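Local coordinates for protein dihydrodipicolinate synthase (Rhodopseudomonas palustris, PDB 3DZ1) that probably makes 4-hydroxy-tetrahydrodipicolinate, a step of lysine biosynthesis, as a TIM-barrel lyase, at residues G105-S113 with T121-E129; G219-V229 with L244-E255. One frame throughout, in Å; residues are numbered along the deposited sequence.

Contact 1: residues G105-S113 with T121-E129; sequences GVMIAPPPS and TTYFRQATE
Ile-108 and Ala-127 face each other where strand 105-108 runs back along helix 121-129. The two axes approach to 11.0 Å and run at 150°, nearly antiparallel. Beyond the strand the chain continues as a proline-rich loop past the same helix, so Pro-110 lies level with Tyr-123. No direct hydrogen bond crosses the contact; it is mostly apolar.

Pro-111 lies over one face of the Tyr-123 ring. Pro-111 CD is 3.5 Å from the centroid of the Tyr-123 ring and 9° off the normal, a CH-pi contact over the ring centre. The Tyr-123 ring reaches this place because CG is anti to the backbone N (chi1 177°). Ile-108 meets the rim of the same ring with CG2. Ile-108 CG2 also lies at the edge of the Phe-124 ring, 3.7 Å from Phe-124 CE1. The other branch of Ile-108 ends in CD1, which is 4.3 Å from Ala-127 CB. Pro-110 CB packs 3.7 Å from Phe-124 CZ. Within the helix, Tyr-123 CD2 sits over the centre of one face of the Phe-124 ring.

One water links the segments. It donates to Ala-109 O at 2.6 Å and is hydrogen-bonded to Tyr-123 OH at 2.9 Å. The loop carbonyl and the tyrosine hydroxyl are thus joined beside the CH-pi contact of Pro-111.

The contact is the first half of a beta-alpha-beta unit of the TIM barrel, in which helix 117-131 leads on to strand 137-141. Helix 88-101 brings Met-91 against both Ile-108 and Tyr-123. Phe-124 extends the packing to Trp-137 and Leu-139, and to Ile-158 of helix 152-161.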
# COMPACT_ATOMS: atom_id res chain seq x y z
N GLY A 105 16.57 17.32 -21.78
CA GLY A 105 15.18 17.09 -21.43
C GLY A 105 15.05 16.74 -19.96
O GLY A 105 16.04 16.75 -19.22
N VAL A 106 13.83 16.42 -19.53
CA VAL A 106 13.59 16.09 -18.13
C VAL A 106 12.85 14.76 -17.97
O VAL A 106 12.25 14.26 -18.92
CB VAL A 106 12.77 17.20 -17.43
CG1 VAL A 106 13.48 18.54 -17.59
CG2 VAL A 106 11.36 17.27 -18.02
N MSE A 107 12.91 14.19 -16.77
CA MSE A 107 12.23 12.92 -16.51
C MSE A 107 11.11 13.13 -15.50
O MSE A 107 11.27 13.87 -14.52
CB MSE A 107 13.23 11.88 -15.98
CG MSE A 107 12.62 10.50 -15.76
SE MSE A 107 13.92 9.11 -15.29
CE MSE A 107 14.25 9.62 -13.46
N ILE A 108 9.97 12.49 -15.74
CA ILE A 108 8.83 12.62 -14.85
C ILE A 108 8.26 11.28 -14.44
O ILE A 108 7.91 10.45 -15.30
CB ILE A 108 7.69 13.45 -15.50
CG1 ILE A 108 8.23 14.79 -16.01
CG2 ILE A 108 6.59 13.71 -14.47
CD1 ILE A 108 7.20 15.60 -16.79
N ALA A 109 8.19 11.06 -13.14
CA ALA A 109 7.64 9.83 -12.58
C ALA A 109 6.30 10.23 -11.97
O ALA A 109 6.12 11.37 -11.56
CB ALA A 109 8.56 9.27 -11.51
N PRO A 110 5.35 9.29 -11.90
CA PRO A 110 4.05 9.62 -11.33
C PRO A 110 4.05 9.52 -9.81
O PRO A 110 4.87 8.81 -9.22
CB PRO A 110 3.14 8.56 -11.94
CG PRO A 110 4.03 7.35 -11.92
CD PRO A 110 5.36 7.91 -12.43
N PRO A 111 3.16 10.28 -9.14
CA PRO A 111 3.12 10.20 -7.68
C PRO A 111 2.68 8.77 -7.34
O PRO A 111 1.94 8.15 -8.10
CB PRO A 111 2.09 11.26 -7.30
CG PRO A 111 1.24 11.39 -8.54
CD PRO A 111 2.26 11.33 -9.64
N PRO A 112 3.11 8.25 -6.18
CA PRO A 112 2.75 6.88 -5.76
C PRO A 112 1.28 6.54 -5.53
O PRO A 112 0.93 5.37 -5.42
CB PRO A 112 3.59 6.69 -4.50
CG PRO A 112 3.62 8.08 -3.91
CD PRO A 112 3.88 8.94 -5.14
N SER A 113 0.42 7.55 -5.49
CA SER A 113 -1.01 7.32 -5.24
C SER A 113 -1.88 7.01 -6.45
O SER A 113 -2.98 6.47 -6.29
CB SER A 113 -1.60 8.52 -4.49
OG SER A 113 -1.56 9.69 -5.29
N THR A 121 -3.29 9.13 -16.82
CA THR A 121 -3.22 9.97 -18.01
C THR A 121 -3.48 11.43 -17.67
O THR A 121 -2.85 12.33 -18.24
CB THR A 121 -4.21 9.50 -19.10
OG1 THR A 121 -5.53 9.41 -18.56
CG2 THR A 121 -3.79 8.14 -19.63
N THR A 122 -4.39 11.69 -16.73
CA THR A 122 -4.67 13.06 -16.35
C THR A 122 -3.46 13.72 -15.71
O THR A 122 -3.13 14.86 -16.02
CB THR A 122 -5.86 13.13 -15.36
OG1 THR A 122 -7.07 12.85 -16.07
CG2 THR A 122 -5.95 14.52 -14.72
N TYR A 123 -2.78 12.99 -14.82
CA TYR A 123 -1.61 13.54 -14.16
C TYR A 123 -0.57 14.04 -15.15
O TYR A 123 -0.06 15.16 -15.03
CB TYR A 123 -0.94 12.51 -13.25
CG TYR A 123 0.31 13.06 -12.61
CD1 TYR A 123 0.24 13.96 -11.55
CD2 TYR A 123 1.57 12.76 -13.14
CE1 TYR A 123 1.38 14.55 -11.03
CE2 TYR A 123 2.72 13.35 -12.63
CZ TYR A 123 2.62 14.25 -11.58
OH TYR A 123 3.75 14.86 -11.08
N PHE A 124 -0.24 13.21 -16.12
CA PHE A 124 0.77 13.60 -17.09
C PHE A 124 0.36 14.74 -18.00
O PHE A 124 1.22 15.50 -18.45
CB PHE A 124 1.24 12.36 -17.87
CG PHE A 124 2.13 11.48 -17.05
CD1 PHE A 124 3.39 11.92 -16.66
CD2 PHE A 124 1.68 10.25 -16.57
CE1 PHE A 124 4.19 11.16 -15.81
CE2 PHE A 124 2.47 9.48 -15.72
CZ PHE A 124 3.72 9.94 -15.34
N ARG A 125 -0.94 14.90 -18.25
CA ARG A 125 -1.39 16.02 -19.07
C ARG A 125 -1.18 17.28 -18.23
O ARG A 125 -0.84 18.34 -18.75
CB ARG A 125 -2.87 15.87 -19.45
CG ARG A 125 -3.16 14.73 -20.40
CD ARG A 125 -4.46 14.96 -21.17
NE ARG A 125 -5.61 15.14 -20.29
CZ ARG A 125 -6.28 14.15 -19.71
NH1 ARG A 125 -5.92 12.88 -19.91
NH2 ARG A 125 -7.31 14.42 -18.93
N GLN A 126 -1.39 17.17 -16.92
CA GLN A 126 -1.20 18.32 -16.04
C GLN A 126 0.29 18.59 -15.89
O GLN A 126 0.71 19.75 -15.80
CB GLN A 126 -1.81 18.05 -14.66
CG GLN A 126 -3.29 17.72 -14.68
CD GLN A 126 -3.82 17.41 -13.30
OE1 GLN A 126 -3.18 16.71 -12.52
NE2 GLN A 126 -5.01 17.92 -12.99
N ALA A 127 1.07 17.52 -15.86
CA ALA A 127 2.52 17.62 -15.72
C ALA A 127 3.15 18.33 -16.92
O ALA A 127 3.99 19.21 -16.75
CB ALA A 127 3.13 16.23 -15.56
N THR A 128 2.73 17.97 -18.13
CA THR A 128 3.27 18.61 -19.33
C THR A 128 2.80 20.06 -19.44
O THR A 128 3.53 20.92 -19.95
CB THR A 128 2.88 17.85 -20.62
OG1 THR A 128 1.46 17.69 -20.69
CG2 THR A 128 3.55 16.49 -20.67
N GLU A 129 1.59 20.33 -18.96
CA GLU A 129 1.07 21.69 -19.01
C GLU A 129 1.94 22.55 -18.09
O GLU A 129 2.17 23.72 -18.36
CB GLU A 129 -0.38 21.71 -18.52
CG GLU A 129 -0.96 23.10 -18.37
CD GLU A 129 -2.39 23.08 -17.85
OE1 GLU A 129 -2.62 22.50 -16.77
OE2 GLU A 129 -3.28 23.65 -18.53
O HOH W 1 6.18 13.61 -10.18

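Contact 2: residues G219-V229 with L244-E255; sequences GYCFPDMLVDV and LFDAHLPLIRYE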
# COMPACT_ATOMS: atom_id res chain seq x y z
N GLY A 219 22.36 2.93 -13.42
CA GLY A 219 23.07 3.49 -12.28
C GLY A 219 24.15 2.50 -11.87
O GLY A 219 24.85 2.70 -10.87
N TYR A 220 24.30 1.42 -12.63
CA TYR A 220 25.29 0.38 -12.36
C TYR A 220 26.71 0.98 -12.32
O TYR A 220 27.06 1.80 -13.17
CB TYR A 220 25.21 -0.71 -13.43
CG TYR A 220 26.15 -1.88 -13.22
CD1 TYR A 220 26.20 -2.55 -11.99
CD2 TYR A 220 26.97 -2.33 -14.25
CE1 TYR A 220 27.05 -3.64 -11.80
CE2 TYR A 220 27.83 -3.41 -14.07
CZ TYR A 220 27.86 -4.06 -12.84
OH TYR A 220 28.71 -5.14 -12.68
N CYS A 221 27.50 0.55 -11.34
CA CYS A 221 28.87 1.07 -11.17
C CYS A 221 29.86 0.76 -12.29
O CYS A 221 31.01 1.20 -12.24
CB CYS A 221 29.44 0.62 -9.82
SG CYS A 221 29.44 -1.15 -9.51
N PHE A 222 29.42 0.01 -13.30
CA PHE A 222 30.27 -0.28 -14.45
C PHE A 222 29.50 0.07 -15.71
O PHE A 222 29.23 -0.78 -16.56
CB PHE A 222 30.70 -1.75 -14.47
CG PHE A 222 31.83 -2.05 -13.53
CD1 PHE A 222 33.15 -1.81 -13.91
CD2 PHE A 222 31.58 -2.53 -12.24
CE1 PHE A 222 34.20 -2.05 -13.02
CE2 PHE A 222 32.62 -2.77 -11.35
CZ PHE A 222 33.94 -2.53 -11.74
N PRO A 223 29.13 1.35 -15.86
CA PRO A 223 28.38 1.76 -17.05
C PRO A 223 29.24 1.51 -18.28
O PRO A 223 28.71 1.28 -19.37
CB PRO A 223 28.12 3.24 -16.79
CG PRO A 223 29.32 3.66 -16.00
CD PRO A 223 29.49 2.52 -15.03
N ASP A 224 30.56 1.56 -18.09
CA ASP A 224 31.48 1.33 -19.19
C ASP A 224 31.32 -0.08 -19.76
O ASP A 224 31.42 -0.27 -20.98
CB ASP A 224 32.94 1.58 -18.72
CG ASP A 224 33.30 0.87 -17.42
OD1 ASP A 224 32.46 0.83 -16.49
OD2 ASP A 224 34.44 0.36 -17.31
N MSE A 225 31.02 -1.05 -18.91
CA MSE A 225 30.83 -2.42 -19.39
C MSE A 225 29.44 -2.64 -19.98
O MSE A 225 29.28 -3.47 -20.88
CB MSE A 225 31.11 -3.42 -18.27
CG MSE A 225 32.56 -3.43 -17.80
SE MSE A 225 33.85 -3.82 -19.23
CE MSE A 225 34.35 -2.02 -19.69
N LEU A 226 28.44 -1.93 -19.49
CA LEU A 226 27.11 -2.08 -20.06
C LEU A 226 27.09 -1.44 -21.45
O LEU A 226 26.28 -1.80 -22.31
CB LEU A 226 26.04 -1.46 -19.15
CG LEU A 226 25.87 -2.14 -17.79
CD1 LEU A 226 24.60 -1.62 -17.12
CD2 LEU A 226 25.79 -3.66 -17.96
N VAL A 227 28.01 -0.49 -21.68
CA VAL A 227 28.11 0.15 -22.99
C VAL A 227 28.41 -0.97 -23.99
O VAL A 227 27.83 -1.02 -25.09
CB VAL A 227 29.28 1.18 -23.03
CG1 VAL A 227 29.63 1.53 -24.48
CG2 VAL A 227 28.89 2.46 -22.29
N ASP A 228 29.30 -1.88 -23.60
CA ASP A 228 29.67 -3.01 -24.46
C ASP A 228 28.52 -4.01 -24.58
O ASP A 228 28.31 -4.58 -25.65
CB ASP A 228 30.92 -3.72 -23.92
CG ASP A 228 32.17 -2.87 -24.04
OD1 ASP A 228 32.32 -2.17 -25.06
OD2 ASP A 228 33.01 -2.90 -23.12
N VAL A 229 27.79 -4.24 -23.49
CA VAL A 229 26.67 -5.16 -23.54
C VAL A 229 25.65 -4.64 -24.56
O VAL A 229 25.12 -5.40 -25.37
CB VAL A 229 25.96 -5.30 -22.17
CG1 VAL A 229 24.65 -6.07 -22.33
CG2 VAL A 229 26.87 -6.02 -21.19
N LEU A 244 29.20 -11.46 -21.37
CA LEU A 244 29.62 -10.28 -20.64
C LEU A 244 28.59 -9.90 -19.59
O LEU A 244 28.94 -9.56 -18.46
CB LEU A 244 29.84 -9.11 -21.60
CG LEU A 244 30.26 -7.78 -20.98
CD1 LEU A 244 31.54 -7.97 -20.16
CD2 LEU A 244 30.47 -6.74 -22.07
N PHE A 245 27.32 -9.96 -19.96
CA PHE A 245 26.26 -9.63 -19.02
C PHE A 245 26.33 -10.58 -17.82
O PHE A 245 26.34 -10.15 -16.67
CB PHE A 245 24.88 -9.74 -19.69
CG PHE A 245 23.74 -9.40 -18.78
CD1 PHE A 245 23.41 -8.08 -18.50
CD2 PHE A 245 23.00 -10.42 -18.17
CE1 PHE A 245 22.37 -7.77 -17.62
CE2 PHE A 245 21.96 -10.12 -17.29
CZ PHE A 245 21.64 -8.79 -17.02
N ASP A 246 26.40 -11.88 -18.10
CA ASP A 246 26.46 -12.90 -17.05
C ASP A 246 27.62 -12.73 -16.09
O ASP A 246 27.53 -13.11 -14.92
CB ASP A 246 26.52 -14.30 -17.67
CG ASP A 246 25.21 -14.72 -18.30
OD1 ASP A 246 24.23 -13.95 -18.22
OD2 ASP A 246 25.17 -15.82 -18.88
N ALA A 247 28.73 -12.19 -16.60
CA ALA A 247 29.90 -11.96 -15.78
C ALA A 247 29.61 -10.84 -14.79
O ALA A 247 30.14 -10.81 -13.68
CB ALA A 247 31.11 -11.61 -16.65
N HIS A 248 28.75 -9.91 -15.20
CA HIS A 248 28.39 -8.78 -14.35
C HIS A 248 27.14 -9.01 -13.51
O HIS A 248 26.93 -8.32 -12.52
CB HIS A 248 28.21 -7.53 -15.20
CG HIS A 248 29.50 -6.90 -15.61
ND1 HIS A 248 30.12 -5.92 -14.86
CD2 HIS A 248 30.35 -7.18 -16.63
CE1 HIS A 248 31.29 -5.62 -15.40
NE2 HIS A 248 31.45 -6.37 -16.48
N LEU A 249 26.32 -9.99 -13.88
CA LEU A 249 25.08 -10.23 -13.16
C LEU A 249 25.22 -10.39 -11.64
O LEU A 249 24.38 -9.89 -10.89
CB LEU A 249 24.36 -11.44 -13.75
CG LEU A 249 22.94 -11.67 -13.22
CD1 LEU A 249 22.10 -10.40 -13.41
CD2 LEU A 249 22.31 -12.85 -13.96
N PRO A 250 26.27 -11.08 -11.17
CA PRO A 250 26.41 -11.23 -9.71
C PRO A 250 26.48 -9.87 -9.01
O PRO A 250 25.85 -9.68 -7.97
CB PRO A 250 27.70 -12.03 -9.57
CG PRO A 250 27.65 -12.91 -10.78
CD PRO A 250 27.25 -11.93 -11.87
N LEU A 251 27.24 -8.94 -9.57
CA LEU A 251 27.37 -7.61 -8.98
C LEU A 251 26.16 -6.76 -9.29
O LEU A 251 25.72 -5.96 -8.47
CB LEU A 251 28.65 -6.92 -9.48
CG LEU A 251 28.93 -5.53 -8.90
CD1 LEU A 251 29.03 -5.61 -7.38
CD2 LEU A 251 30.22 -4.98 -9.50
N ILE A 252 25.60 -6.92 -10.49
CA ILE A 252 24.41 -6.18 -10.85
C ILE A 252 23.31 -6.49 -9.84
O ILE A 252 22.64 -5.58 -9.34
CB ILE A 252 23.91 -6.57 -12.27
CG1 ILE A 252 24.85 -5.98 -13.32
CG2 ILE A 252 22.46 -6.11 -12.47
CD1 ILE A 252 24.57 -6.45 -14.74
N ARG A 253 23.12 -7.76 -9.52
CA ARG A 253 22.08 -8.12 -8.57
C ARG A 253 22.39 -7.71 -7.14
O ARG A 253 21.48 -7.40 -6.37
CB ARG A 253 21.75 -9.63 -8.64
CG ARG A 253 22.87 -10.55 -8.25
CD ARG A 253 22.94 -10.79 -6.75
NE ARG A 253 24.28 -11.21 -6.40
CZ ARG A 253 24.60 -12.30 -5.71
NH1 ARG A 253 23.65 -13.10 -5.26
NH2 ARG A 253 25.87 -12.58 -5.49
N TYR A 254 23.67 -7.68 -6.78
CA TYR A 254 24.04 -7.27 -5.42
C TYR A 254 23.71 -5.79 -5.23
O TYR A 254 23.19 -5.39 -4.19
CB TYR A 254 25.53 -7.50 -5.15
CG TYR A 254 25.88 -7.49 -3.67
CD1 TYR A 254 25.94 -8.68 -2.94
CD2 TYR A 254 26.10 -6.29 -2.99
CE1 TYR A 254 26.21 -8.67 -1.57
CE2 TYR A 254 26.36 -6.27 -1.62
CZ TYR A 254 26.42 -7.46 -0.92
OH TYR A 254 26.66 -7.45 0.44
N GLU A 255 23.99 -4.99 -6.26
CA GLU A 255 23.73 -3.56 -6.22
C GLU A 255 22.23 -3.27 -6.33
O GLU A 255 21.76 -2.21 -5.92
CB GLU A 255 24.46 -2.85 -7.37
CG GLU A 255 24.47 -1.34 -7.26
CD GLU A 255 24.95 -0.66 -8.53
OE1 GLU A 255 26.08 -0.92 -8.97
OE2 GLU A 255 24.18 0.15 -9.10
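Tyr-220, Phe-222 and His-248 form an aromatic cluster where the loop after the last barrel strand meets helix 244-255. Tyr-220 OH and His-248 ND1 share a 2.7 Å hydrogen bond at the edge of the imidazole, and the two ring planes are nearly perpendicular. The Tyr-220 ring is sandwiched: Ile-252 CG1 lies over one face, 3.7 Å from the centroid, and Phe-222 N over the opposite face. The edge of His-248 turns toward the face of Phe-222 in an offset edge-to-face pair, with the planes at 60°. Leu-251 CD2 meets the rim of Phe-222 and lies 3.9 Å from Cys-221 SG.

The loop leads from strand 215-218 of the TIM barrel into helix 223-229, whose axis runs at 147° to that of helix 244-255, roughly antiparallel. Here Leu-244 CD2 touches Asp-228 CB at 3.6 Å and Val-229 CG2 at 3.8 Å. Met-225 CG sits 3.4 Å from His-248 NE2.

Glu-255 reaches back to the loop with CG anti to its N (chi1 -169°) and the rest extended. Glu-255 OE1 accepts a hydrogen bond from Cys-221 N at 3.1 Å through the syn lone pair, while OE2 forms a salt bridge with Arg-265.

From the N terminus, the chain first passes three barrel strands and their helices. Contact 1 then closes a short loop, with seven residues between its segments, and ties the fourth strand to the helix that follows it. The chain completes the remaining four strands before contact 2 opens. There, fourteen residues separate the segments, and the loop and helix after the eighth strand are joined to helix 238-255. The contacts lie in series and neither nest nor cross. The centres of contact 1 and contact 2 are about 30 Å apart. They sit on opposite sides of the chain's centre. Contact 2 also borders a third subunit, where Arg-253 pairs with Asp-206 of that subunit.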